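Local coordinates for protein reducing end xylose-releasing exo-oligoxylanase (Bacillus halodurans, PDB 1WU4) that hydrolyses xylooligosaccharides of three or more units with inversion of anomeric configuration, releasing xylose from the reducing end, at residues A126-E131 and P196-P201; A233-T238 and Y306-E311; A241-Y246 and H259-S264. The protein carries 1 engineered substitution. All coordinates share one frame; numbering follows the deposited sequence.

How the contacts relate
All three contacts belong to the (alpha/alpha)6 barrel of a family 8 glycoside hydrolase, and contact 3 carries D263, by similarity the proton acceptor. Contact 1 lies beside it, with centres about 13 Å apart: S197 CB packs 3.0 Å from D263 O, and the side chain of Y198 comes within about 4 Å of that of D263. D128 of contact 1 is equally near E70, the probable proton donor. Contact 3 is nested in the chain closed by contact 2, centre to centre about 10 Å; Y306 O and F260 N, 2.8 Å apart, probably form a hydrogen bond. Contacts 1 and 2, about 21 Å apart, meet where P196 packs on A233.

Contact 1: A126-E131 and P196-P201; sequences APDGEE and PSYHLP
D128 and Y198 stack in a buried contact near the middle of the (alpha/alpha)6 barrel, where the first turn of helix 127-144 meets the loop leading into helix 201-210. The carboxylate of D128 is only 4° from parallel with the phenol ring, and D128 CG stands 3.6 Å from Y198 CE1. The CB of D128 adds a CH-pi contact over the same face, 3.8 Å from the ring centroid. This pose follows from a chi1 of 61°, which sets CG of D128 between its own N and carbonyl carbon. The stack is close to the catalytic machinery, since the D128 side chain touches that of E70, the proton donor by similarity, and R266 makes a long, weak ion pair with D128 OD2. One turn on, E131 reaches across with its chain extended beyond CG. Its OE1 is hydrogen-bonded to Y204 OH, which also bonds L200 N, so the tyrosine links the carboxylate to the start of helix 201-210. L200 brings its CD1 methyl against the carboxylate carbon, 3.3 Å from E131 CD. The other oxygen, E131 OE2, sits 2.6 Å from Y198 O.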
loop_
_atom_site.group_PDB
_atom_site.type_symbol
_atom_site.label_atom_id
_atom_site.label_comp_id
_atom_site.label_asym_id
_atom_site.label_seq_id
_atom_site.Cartn_x
_atom_site.Cartn_y
_atom_site.Cartn_z
ATOM N N ALA A 126 -1.089 -1.329 -12.953
ATOM C CA ALA A 126 -1.331 -0.367 -11.881
ATOM C C ALA A 126 -0.029 -0.326 -11.082
ATOM O O ALA A 126 0.274 -1.250 -10.331
ATOM C CB ALA A 126 -2.483 -0.832 -10.999
ATOM N N PRO A 127 0.761 0.750 -11.237
ATOM C CA PRO A 127 2.043 0.917 -10.545
ATOM C C PRO A 127 2.105 0.595 -9.053
ATOM O O PRO A 127 3.133 0.117 -8.572
ATOM C CB PRO A 127 2.408 2.366 -10.844
ATOM C CG PRO A 127 1.873 2.548 -12.226
ATOM C CD PRO A 127 0.508 1.886 -12.143
ATOM N N ASP A 128 1.031 0.853 -8.311
ATOM C CA ASP A 128 1.076 0.546 -6.886
ATOM C C ASP A 128 1.150 -0.961 -6.649
ATOM O O ASP A 128 1.623 -1.414 -5.606
ATOM C CB ASP A 128 -0.099 1.204 -6.130
ATOM C CG ASP A 128 -1.468 0.737 -6.597
ATOM O OD1 ASP A 128 -1.657 0.494 -7.804
ATOM O OD2 ASP A 128 -2.372 0.645 -5.735
ATOM N N GLY A 129 0.700 -1.739 -7.630
ATOM C CA GLY A 129 0.791 -3.183 -7.513
ATOM C C GLY A 129 2.244 -3.592 -7.700
ATOM O O GLY A 129 2.816 -4.308 -6.881
ATOM N N GLU A 130 2.856 -3.117 -8.781
ATOM C CA GLU A 130 4.250 -3.443 -9.058
ATOM C C GLU A 130 5.191 -3.137 -7.892
ATOM O O GLU A 130 6.041 -3.955 -7.550
ATOM C CB GLU A 130 4.741 -2.701 -10.310
ATOM C CG GLU A 130 4.607 -3.480 -11.623
ATOM C CD GLU A 130 3.179 -3.601 -12.125
ATOM O OE1 GLU A 130 2.985 -4.225 -13.192
ATOM O OE2 GLU A 130 2.254 -3.076 -11.469
ATOM N N GLU A 131 5.059 -1.967 -7.276
ATOM C CA GLU A 131 5.966 -1.644 -6.184
ATOM C C GLU A 131 5.774 -2.540 -4.963
ATOM O O GLU A 131 6.744 -2.863 -4.279
ATOM C CB GLU A 131 5.874 -0.159 -5.810
ATOM C CG GLU A 131 4.516 0.328 -5.359
ATOM C CD GLU A 131 4.473 1.838 -5.184
ATOM O OE1 GLU A 131 5.549 2.463 -5.071
ATOM O OE2 GLU A 131 3.359 2.399 -5.149
ATOM N N PRO A 196 -0.982 10.496 -5.331
ATOM C CA PRO A 196 -0.318 10.600 -4.025
ATOM C C PRO A 196 -0.197 9.313 -3.203
ATOM O O PRO A 196 0.864 9.033 -2.639
ATOM C CB PRO A 196 -1.134 11.674 -3.313
ATOM C CG PRO A 196 -1.475 12.600 -4.442
ATOM C CD PRO A 196 -1.893 11.638 -5.546
ATOM N N SER A 197 -1.272 8.531 -3.149
ATOM C CA SER A 197 -1.282 7.290 -2.378
ATOM C C SER A 197 -0.306 6.229 -2.885
ATOM O O SER A 197 -0.032 5.259 -2.180
ATOM C CB SER A 197 -2.698 6.700 -2.338
ATOM O OG SER A 197 -3.071 6.136 -3.585
ATOM N N TYR A 198 0.210 6.410 -4.098
ATOM C CA TYR A 198 1.158 5.466 -4.691
ATOM C C TYR A 198 2.590 5.721 -4.225
ATOM O O TYR A 198 3.473 4.885 -4.423
ATOM C CB TYR A 198 1.152 5.593 -6.216
ATOM C CG TYR A 198 -0.040 5.012 -6.949
ATOM C CD1 TYR A 198 -1.228 4.696 -6.289
ATOM C CD2 TYR A 198 0.015 4.826 -8.331
ATOM C CE1 TYR A 198 -2.338 4.209 -6.996
ATOM C CE2 TYR A 198 -1.076 4.345 -9.041
ATOM C CZ TYR A 198 -2.248 4.040 -8.373
ATOM O OH TYR A 198 -3.328 3.575 -9.091
ATOM N N HIS A 199 2.829 6.883 -3.625
ATOM C CA HIS A 199 4.173 7.235 -3.185
ATOM C C HIS A 199 4.594 6.547 -1.900
ATOM O O HIS A 199 4.027 6.786 -0.833
ATOM C CB HIS A 199 4.281 8.755 -3.061
ATOM C CG HIS A 199 4.214 9.456 -4.381
ATOM N ND1 HIS A 199 5.337 9.911 -5.038
ATOM C CD2 HIS A 199 3.171 9.688 -5.212
ATOM C CE1 HIS A 199 4.988 10.389 -6.219
ATOM N NE2 HIS A 199 3.680 10.266 -6.350
ATOM N N LEU A 200 5.606 5.695 -2.021
ATOM C CA LEU A 200 6.120 4.924 -0.897
ATOM C C LEU A 200 7.620 5.162 -0.751
ATOM O O LEU A 200 8.438 4.299 -1.087
ATOM C CB LEU A 200 5.845 3.439 -1.143
ATOM C CG LEU A 200 4.397 3.083 -1.499
ATOM C CD1 LEU A 200 4.317 1.612 -1.886
ATOM C CD2 LEU A 200 3.473 3.387 -0.326
ATOM N N PRO A 201 8.004 6.341 -0.232
ATOM C CA PRO A 201 9.429 6.638 -0.071
ATOM C C PRO A 201 10.176 5.593 0.741
ATOM O O PRO A 201 11.348 5.314 0.473
ATOM C CB PRO A 201 9.430 8.023 0.582
ATOM C CG PRO A 201 8.115 8.080 1.297
ATOM C CD PRO A 201 7.168 7.415 0.331
#

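Contact 2: A233-T238 and Y306-E311; sequences ACHPET and YKIDGE
The imidazole of H235 is sandwiched between two carbons, D309 CA over one face and the proline ring atom P236 CD over the opposite one, each about 3.4 Å above the ring plane. The D309 side is a CH-pi contact, with CA 3.7 Å from the ring centroid. With chi1 at -169°, CG of H235 is anti to its backbone N, which lays the ring against D309 CA while ND1 stays close to its own loop. There ND1 accepts two backbone N-H groups, from E237 N at 3.0 Å and from T238 N at 3.3 Å, both tilted out of the ring plane. An alanine here is likely to leave those two N-H groups without their acceptor and open a gap between P236 and D309. Beside the ring, T238 OG1 donates to I308 O at 2.6 Å, meeting the carbonyl almost end-on (C=O...O angle 172°), while its methyl CG2 rests 3.5 Å from D309 O. The partner loop is a type I beta turn, K307 to G310, braced by an Asx turn in which E311 N bonds D309 OD1. T238 OG1 also takes L240 N. This surface contact thus ties the loop that follows helix 216-233 to the turn between strands 304-306 and 312-313, with F294 of helix 282-295 packing against T238 and K290 of that helix bonding P236 O.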
loop_
_atom_site.group_PDB
_atom_site.type_symbol
_atom_site.label_atom_id
_atom_site.label_comp_id
_atom_site.label_asym_id
_atom_site.label_seq_id
_atom_site.Cartn_x
_atom_site.Cartn_y
_atom_site.Cartn_z
ATOM N N ALA A 233 1.311 17.971 -2.278
ATOM C CA ALA A 233 0.058 17.313 -2.648
ATOM C C ALA A 233 -1.010 17.381 -1.553
ATOM O O ALA A 233 -2.206 17.422 -1.849
ATOM C CB ALA A 233 0.327 15.863 -3.022
ATOM N N CYS A 234 -0.580 17.398 -0.294
ATOM C CA CYS A 234 -1.511 17.461 0.831
ATOM C C CYS A 234 -1.941 18.896 1.116
ATOM O O CYS A 234 -1.104 19.798 1.188
ATOM C CB CYS A 234 -0.864 16.867 2.086
ATOM S SG CYS A 234 -0.480 15.107 1.967
ATOM N N HIS A 235 -3.245 19.106 1.287
ATOM C CA HIS A 235 -3.763 20.443 1.569
ATOM C C HIS A 235 -3.085 20.973 2.830
ATOM O O HIS A 235 -2.995 20.270 3.835
ATOM C CB HIS A 235 -5.282 20.399 1.749
ATOM C CG HIS A 235 -5.922 21.750 1.776
ATOM N ND1 HIS A 235 -6.020 22.506 2.924
ATOM C CD2 HIS A 235 -6.448 22.504 0.783
ATOM C CE1 HIS A 235 -6.578 23.669 2.636
ATOM N NE2 HIS A 235 -6.846 23.693 1.342
ATOM N N PRO A 236 -2.609 22.230 2.795
ATOM C CA PRO A 236 -1.928 22.827 3.948
ATOM C C PRO A 236 -2.722 22.971 5.240
ATOM O O PRO A 236 -2.133 23.028 6.317
ATOM C CB PRO A 236 -1.453 24.171 3.404
ATOM C CG PRO A 236 -2.516 24.523 2.427
ATOM C CD PRO A 236 -2.750 23.212 1.705
ATOM N N GLU A 237 -4.044 23.025 5.142
ATOM C CA GLU A 237 -4.872 23.179 6.334
ATOM C C GLU A 237 -5.491 21.874 6.830
ATOM O O GLU A 237 -5.423 21.556 8.020
ATOM C CB GLU A 237 -5.989 24.193 6.071
ATOM C CG GLU A 237 -5.505 25.521 5.512
ATOM C CD GLU A 237 -4.436 26.164 6.371
ATOM O OE1 GLU A 237 -4.699 26.394 7.570
ATOM O OE2 GLU A 237 -3.335 26.442 5.848
ATOM N N THR A 238 -6.083 21.116 5.914
ATOM C CA THR A 238 -6.747 19.860 6.254
ATOM C C THR A 238 -5.840 18.640 6.201
ATOM O O THR A 238 -6.126 17.624 6.836
ATOM C CB THR A 238 -7.893 19.570 5.294
ATOM O OG1 THR A 238 -7.348 19.335 3.990
ATOM C CG2 THR A 238 -8.856 20.747 5.232
ATOM N N TYR A 306 -14.644 14.522 0.221
ATOM C CA TYR A 306 -14.407 15.938 0.508
ATOM C C TYR A 306 -13.456 16.525 -0.514
ATOM O O TYR A 306 -12.583 15.822 -1.029
ATOM C CB TYR A 306 -13.739 16.126 1.876
ATOM C CG TYR A 306 -14.455 15.510 3.050
ATOM C CD1 TYR A 306 -15.469 16.198 3.717
ATOM C CD2 TYR A 306 -14.123 14.232 3.492
ATOM C CE1 TYR A 306 -16.135 15.623 4.797
ATOM C CE2 TYR A 306 -14.781 13.649 4.563
ATOM C CZ TYR A 306 -15.784 14.346 5.210
ATOM O OH TYR A 306 -16.441 13.747 6.259
ATOM N N LYS A 307 -13.626 17.807 -0.821
ATOM C CA LYS A 307 -12.673 18.466 -1.701
ATOM C C LYS A 307 -11.481 18.514 -0.744
ATOM O O LYS A 307 -11.671 18.437 0.475
ATOM C CB LYS A 307 -13.144 19.877 -2.064
ATOM C CG LYS A 307 -14.461 19.887 -2.824
ATOM C CD LYS A 307 -14.857 21.281 -3.294
ATOM C CE LYS A 307 -14.070 21.705 -4.517
ATOM N NZ LYS A 307 -14.579 22.995 -5.064
ATOM N N ILE A 308 -10.263 18.633 -1.249
ATOM C CA ILE A 308 -9.142 18.619 -0.321
ATOM C C ILE A 308 -9.128 19.777 0.666
ATOM O O ILE A 308 -8.464 19.699 1.694
ATOM C CB ILE A 308 -7.775 18.522 -1.051
ATOM C CG1 ILE A 308 -7.545 19.734 -1.951
ATOM C CG2 ILE A 308 -7.725 17.224 -1.859
ATOM C CD1 ILE A 308 -6.135 19.791 -2.518
ATOM N N ASP A 309 -9.875 20.840 0.382
ATOM C CA ASP A 309 -9.911 21.964 1.312
ATOM C C ASP A 309 -10.915 21.716 2.440
ATOM O O ASP A 309 -11.105 22.564 3.311
ATOM C CB ASP A 309 -10.226 23.275 0.576
ATOM C CG ASP A 309 -11.664 23.365 0.102
ATOM O OD1 ASP A 309 -12.414 22.378 0.219
ATOM O OD2 ASP A 309 -12.043 24.444 -0.403
ATOM N N GLY A 310 -11.557 20.549 2.418
ATOM C CA GLY A 310 -12.503 20.209 3.467
ATOM C C GLY A 310 -13.975 20.291 3.116
ATOM O O GLY A 310 -14.809 19.746 3.841
ATOM N N GLU A 311 -14.309 20.963 2.018
ATOM C CA GLU A 311 -15.707 21.091 1.618
ATOM C C GLU A 311 -16.307 19.710 1.387
ATOM O O GLU A 311 -15.766 18.905 0.629
ATOM C CB GLU A 311 -15.834 21.928 0.343
ATOM C CG GLU A 311 -17.276 22.195 -0.064
ATOM C CD GLU A 311 -17.389 23.080 -1.290
ATOM O OE1 GLU A 311 -16.838 24.202 -1.264
ATOM O OE2 GLU A 311 -18.030 22.658 -2.276
#

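Contact 3: A241-Y246 and H259-S264; sequences APEYAY and HFFSDS
E243 runs alongside F261, the two side chains pointing the same way, in a buried contact of the (alpha/alpha)6 barrel that presents D263, by similarity the proton acceptor, just before helix 265-278. The carboxylate of E243 stands nearly upright to the F261 ring, their planes 82° apart, and E243 CD touches F261 CB at 3.5 Å; the ring itself has a cation-pi partner in R305. At its far end, E243 OE2 receives the backbone N-H of D263 at 3.0 Å through its anti lone pair, in an almost straight bond. This is consistent with E243 acting as a second-shell residue that holds the backbone of D263 in place. E243 OE2 also lies 3.7 Å from D263 OD1. Y244 approaches D263 differently: the two cross with ring and carboxylate planes 59° apart, and D263 OD2 lies at the edge of the tyrosine ring near CE1. On the other flank, S264 OG donates to A241 O at 2.8 Å and accepts the N-H of F261 within its own segment; chi1 of -47° places OG beside its own backbone N, facing A241. H259 O gets a weak bond from E243 N. A single water completes the join, giving a hydrogen to E243 OE1 at 2.8 Å and accepting one from H259 N at 2.9 Å.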
loop_
_atom_site.group_PDB
_atom_site.type_symbol
_atom_site.label_atom_id
_atom_site.label_comp_id
_atom_site.label_asym_id
_atom_site.label_seq_id
_atom_site.Cartn_x
_atom_site.Cartn_y
_atom_site.Cartn_z
ATOM N N ALA A 241 -5.197 14.753 0.821
ATOM C CA ALA A 241 -4.578 14.633 -0.495
ATOM C C ALA A 241 -5.592 14.110 -1.505
ATOM O O ALA A 241 -6.467 13.314 -1.163
ATOM C CB ALA A 241 -3.382 13.684 -0.428
ATOM N N PRO A 242 -5.490 14.558 -2.766
ATOM C CA PRO A 242 -6.406 14.119 -3.821
ATOM C C PRO A 242 -6.029 12.714 -4.273
ATOM O O PRO A 242 -4.914 12.255 -4.014
ATOM C CB PRO A 242 -6.179 15.151 -4.919
ATOM C CG PRO A 242 -4.706 15.433 -4.787
ATOM C CD PRO A 242 -4.534 15.557 -3.282
ATOM N N GLU A 243 -6.950 12.027 -4.940
ATOM C CA GLU A 243 -6.659 10.684 -5.429
ATOM C C GLU A 243 -5.611 10.747 -6.543
ATOM O O GLU A 243 -4.634 10.000 -6.519
ATOM C CB GLU A 243 -7.939 10.012 -5.915
ATOM C CG GLU A 243 -8.893 9.685 -4.783
ATOM C CD GLU A 243 -10.102 8.910 -5.251
ATOM O OE1 GLU A 243 -10.958 9.502 -5.941
ATOM O OE2 GLU A 243 -10.188 7.705 -4.931
ATOM N N TYR A 244 -5.825 11.627 -7.520
ATOM C CA TYR A 244 -4.868 11.828 -8.610
ATOM C C TYR A 244 -4.372 13.268 -8.505
ATOM O O TYR A 244 -5.129 14.166 -8.128
ATOM C CB TYR A 244 -5.504 11.685 -9.996
ATOM C CG TYR A 244 -6.037 10.327 -10.402
ATOM C CD1 TYR A 244 -5.977 9.222 -9.552
ATOM C CD2 TYR A 244 -6.653 10.173 -11.641
ATOM C CE1 TYR A 244 -6.536 7.990 -9.937
ATOM C CE2 TYR A 244 -7.207 8.964 -12.031
ATOM C CZ TYR A 244 -7.150 7.880 -11.177
ATOM O OH TYR A 244 -7.741 6.699 -11.574
ATOM N N ALA A 245 -3.114 13.489 -8.860
ATOM C CA ALA A 245 -2.550 14.830 -8.815
ATOM C C ALA A 245 -1.522 14.985 -9.922
ATOM O O ALA A 245 -0.856 14.024 -10.304
ATOM C CB ALA A 245 -1.901 15.089 -7.462
ATOM N N TYR A 246 -1.405 16.196 -10.448
ATOM C CA TYR A 246 -0.428 16.471 -11.487
ATOM C C TYR A 246 0.940 16.486 -10.816
ATOM O O TYR A 246 1.034 16.462 -9.587
ATOM C CB TYR A 246 -0.715 17.833 -12.119
ATOM C CG TYR A 246 -2.036 17.892 -12.844
ATOM C CD1 TYR A 246 -2.255 17.132 -13.994
ATOM C CD2 TYR A 246 -3.075 18.700 -12.381
ATOM C CE1 TYR A 246 -3.472 17.177 -14.664
ATOM C CE2 TYR A 246 -4.299 18.751 -13.044
ATOM C CZ TYR A 246 -4.491 17.988 -14.185
ATOM O OH TYR A 246 -5.697 18.048 -14.849
ATOM N N HIS A 259 -10.350 14.654 -5.572
ATOM C CA HIS A 259 -10.787 14.913 -4.206
ATOM C C HIS A 259 -10.274 13.876 -3.213
ATOM O O HIS A 259 -9.538 12.958 -3.583
ATOM C CB HIS A 259 -12.316 14.973 -4.180
ATOM C CG HIS A 259 -12.891 15.840 -5.256
ATOM N ND1 HIS A 259 -12.647 17.195 -5.325
ATOM C CD2 HIS A 259 -13.641 15.538 -6.340
ATOM C CE1 HIS A 259 -13.222 17.689 -6.409
ATOM N NE2 HIS A 259 -13.831 16.703 -7.043
ATOM N N PHE A 260 -10.643 14.045 -1.945
ATOM C CA PHE A 260 -10.226 13.110 -0.907
ATOM C C PHE A 260 -11.218 11.962 -0.896
ATOM O O PHE A 260 -12.354 12.107 -0.435
ATOM C CB PHE A 260 -10.207 13.784 0.467
ATOM C CG PHE A 260 -9.631 12.916 1.552
ATOM C CD1 PHE A 260 -8.264 12.657 1.599
ATOM C CD2 PHE A 260 -10.454 12.341 2.514
ATOM C CE1 PHE A 260 -7.723 11.840 2.586
ATOM C CE2 PHE A 260 -9.923 11.519 3.507
ATOM C CZ PHE A 260 -8.554 11.269 3.543
ATOM N N PHE A 261 -10.789 10.823 -1.425
ATOM C CA PHE A 261 -11.643 9.652 -1.484
ATOM C C PHE A 261 -10.814 8.376 -1.335
ATOM O O PHE A 261 -9.673 8.414 -0.879
ATOM C CB PHE A 261 -12.443 9.647 -2.795
ATOM C CG PHE A 261 -13.804 9.002 -2.678
ATOM C CD1 PHE A 261 -14.200 8.022 -3.579
ATOM C CD2 PHE A 261 -14.694 9.388 -1.674
ATOM C CE1 PHE A 261 -15.461 7.433 -3.486
ATOM C CE2 PHE A 261 -15.959 8.803 -1.575
ATOM C CZ PHE A 261 -16.341 7.824 -2.484
ATOM N N SER A 262 -11.391 7.253 -1.745
ATOM C CA SER A 262 -10.767 5.937 -1.609
ATOM C C SER A 262 -9.247 5.803 -1.725
ATOM O O SER A 262 -8.609 5.287 -0.813
ATOM C CB SER A 262 -11.452 4.964 -2.564
ATOM O OG SER A 262 -12.857 5.017 -2.369
ATOM N N ASP A 263 -8.664 6.238 -2.838
ATOM C CA ASP A 263 -7.211 6.137 -3.005
ATOM C C ASP A 263 -6.462 6.906 -1.919
ATOM O O ASP A 263 -5.504 6.402 -1.326
ATOM C CB ASP A 263 -6.782 6.712 -4.362
ATOM C CG ASP A 263 -6.911 5.722 -5.501
ATOM O OD1 ASP A 263 -7.820 4.871 -5.470
ATOM O OD2 ASP A 263 -6.102 5.815 -6.451
ATOM N N SER A 264 -6.923 8.133 -1.679
ATOM C CA SER A 264 -6.332 9.071 -0.727
ATOM C C SER A 264 -6.106 8.569 0.688
ATOM O O SER A 264 -5.157 8.988 1.351
ATOM C CB SER A 264 -7.200 10.329 -0.622
ATOM O OG SER A 264 -7.568 10.832 -1.890
HETATM O O HOH W 1 -11.847 12.189 -6.000
#